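Local atomic coordinates of putative acetyltransferase (Staphylococcus aureus subsp. aureus Mu50, PDB entry 3H4Q), a protein that probably transfers an acetyl group from acetyl-CoA to an as yet unidentified acceptor, as a member of the GNAT acetyltransferase family. Residues E63-K67 against D68-V72. Residues are numbered along the deposited sequence; the frame is centred on the assembly and turned at random.
Sequences EDIAK and DYLYV
Asp64 O receives two backbone N-H groups at the end of helix 57-66: Tyr69 N donates a nearly straight bond of 2.9 Å (169° at the hydrogen), and Lys67 N adds a weak one. Asp68 N bonds to Ile65 O at 3.1 Å, from above the carbonyl plane. The bonds from Tyr69 N and Asp68 N form a Schellman motif with Asp68 as the C-prime residue. Its positive phi (49°), in the left-handed helical region that glycine enters most easily and aspartate tolerates, lets the chain leave the helix and, after Tyr69, enter strand 70-75 of the GNAT sheet. On either side of Asp68 in sequence, the side chains of Lys67 and Tyr69 cross obliquely. Lys67 CB sits over the centre of one ring face, a CH-pi contact 3.8 Å from the Tyr69 centroid, and Lys67 CD reaches Tyr69 CE2 at 3.4 Å. Lysine suits this exposed place: its apolar stem covers the ring while its amine stays in water. With CG beside the backbone N (chi1 -65°) and the chain extended beyond it, Lys67 NZ comes within 3.1 Å of a water at the ring's edge that also bonds to Tyr69 OH. Tyr69 further borders a pocket holding a polyether, probably from the crystallisation liquor. On the buried side, Ile65 CG1 lies 4.4 Å from Leu70 CB; uncharged aliphatic chains fit this interior, where both pack on Ile32 of helix 29-42 and Leu70 also meets Val84.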
loop_
_atom_site.group_PDB
_atom_site.type_symbol
_atom_site.label_atom_id
_atom_site.label_comp_id
_atom_site.label_asym_id
_atom_site.label_seq_id
_atom_site.Cartn_x
_atom_site.Cartn_y
_atom_site.Cartn_z
ATOM N N GLU A 63 -0.397 5.699 13.862
ATOM C CA GLU A 63 0.709 4.801 14.167
ATOM C C GLU A 63 1.612 4.609 12.966
ATOM O O GLU A 63 2.823 4.640 13.109
ATOM C CB GLU A 63 0.202 3.448 14.660
ATOM C CG GLU A 63 -0.350 3.501 16.070
ATOM C CD GLU A 63 -0.974 2.189 16.497
ATOM O OE1 GLU A 63 -0.896 1.205 15.721
ATOM O OE2 GLU A 63 -1.545 2.144 17.608
ATOM N N ASP A 64 1.026 4.429 11.788
ATOM C CA ASP A 64 1.824 4.261 10.578
ATOM C C ASP A 64 2.706 5.487 10.330
ATOM O O ASP A 64 3.871 5.363 9.947
ATOM C CB ASP A 64 0.942 4.013 9.356
ATOM C CG ASP A 64 0.233 2.657 9.381
ATOM O OD1 ASP A 64 0.707 1.715 10.059
ATOM O OD2 ASP A 64 -0.812 2.534 8.689
ATOM N N ILE A 65 2.133 6.667 10.535
ATOM C CA ILE A 65 2.837 7.928 10.372
ATOM C C ILE A 65 3.932 8.097 11.423
ATOM O O ILE A 65 5.026 8.585 11.121
ATOM C CB ILE A 65 1.838 9.086 10.436
ATOM C CG1 ILE A 65 1.048 9.135 9.120
ATOM C CG2 ILE A 65 2.540 10.426 10.708
ATOM C CD1 ILE A 65 -0.161 10.113 9.164
ATOM N N ALA A 66 3.669 7.656 12.648
ATOM C CA ALA A 66 4.662 7.775 13.725
ATOM C C ALA A 66 5.859 6.874 13.444
ATOM O O ALA A 66 6.972 7.165 13.889
ATOM C CB ALA A 66 4.043 7.439 15.099
ATOM N N LYS A 67 5.616 5.784 12.726
ATOM C CA LYS A 67 6.642 4.828 12.392
ATOM C C LYS A 67 7.248 5.091 11.011
ATOM O O LYS A 67 8.040 4.308 10.544
ATOM C CB LYS A 67 6.030 3.424 12.387
ATOM C CG LYS A 67 5.515 2.908 13.740
ATOM C CD LYS A 67 4.760 1.604 13.471
ATOM C CE LYS A 67 4.059 1.030 14.663
ATOM N NZ LYS A 67 3.363 -0.218 14.221
ATOM N N ASP A 68 6.889 6.189 10.359
ATOM C CA ASP A 68 7.354 6.456 9.003
ATOM C C ASP A 68 7.158 5.258 8.086
ATOM O O ASP A 68 8.088 4.828 7.404
ATOM C CB ASP A 68 8.819 6.935 8.970
ATOM C CG ASP A 68 8.978 8.360 9.412
ATOM O OD1 ASP A 68 7.953 9.068 9.617
ATOM O OD2 ASP A 68 10.151 8.786 9.556
ATOM N N TYR A 69 5.948 4.712 8.078
ATOM C CA TYR A 69 5.622 3.607 7.174
ATOM C C TYR A 69 4.643 4.043 6.092
ATOM O O TYR A 69 4.249 3.214 5.258
ATOM C CB TYR A 69 4.963 2.429 7.919
ATOM C CG TYR A 69 5.788 1.629 8.893
ATOM C CD1 TYR A 69 7.172 1.541 8.788
ATOM C CD2 TYR A 69 5.160 0.823 9.842
ATOM C CE1 TYR A 69 7.909 0.745 9.664
ATOM C CE2 TYR A 69 5.897 0.019 10.719
ATOM C CZ TYR A 69 7.270 -0.009 10.619
ATOM O OH TYR A 69 8.029 -0.798 11.460
ATOM N N LEU A 70 4.240 5.316 6.096
ATOM C CA LEU A 70 3.230 5.790 5.155
ATOM C C LEU A 70 3.805 6.852 4.238
ATOM O O LEU A 70 4.411 7.795 4.696
ATOM C CB LEU A 70 2.007 6.317 5.936
ATOM C CG LEU A 70 0.757 6.777 5.158
ATOM C CD1 LEU A 70 -0.511 6.526 5.989
ATOM C CD2 LEU A 70 0.800 8.251 4.674
ATOM N N TYR A 71 3.657 6.664 2.935
ATOM C CA TYR A 71 4.091 7.656 1.950
ATOM C C TYR A 71 2.859 8.265 1.305
ATOM O O TYR A 71 1.822 7.577 1.178
ATOM C CB TYR A 71 4.882 7.023 0.822
ATOM C CG TYR A 71 6.243 6.471 1.140
ATOM C CD1 TYR A 71 6.409 5.160 1.542
ATOM C CD2 TYR A 71 7.378 7.251 0.971
ATOM C CE1 TYR A 71 7.666 4.643 1.781
ATOM C CE2 TYR A 71 8.634 6.749 1.217
ATOM C CZ TYR A 71 8.772 5.445 1.617
ATOM O OH TYR A 71 10.025 4.954 1.858
ATOM N N VAL A 72 2.993 9.518 0.861
ATOM C CA VAL A 72 1.937 10.248 0.162
ATOM C C VAL A 72 2.471 10.797 -1.153
ATOM O O VAL A 72 3.684 11.005 -1.290
ATOM C CB VAL A 72 1.392 11.463 0.970
ATOM C CG1 VAL A 72 0.665 10.998 2.223
ATOM C CG2 VAL A 72 2.505 12.485 1.284
HETATM O O HOH W 1 5.839 -1.985 13.481
#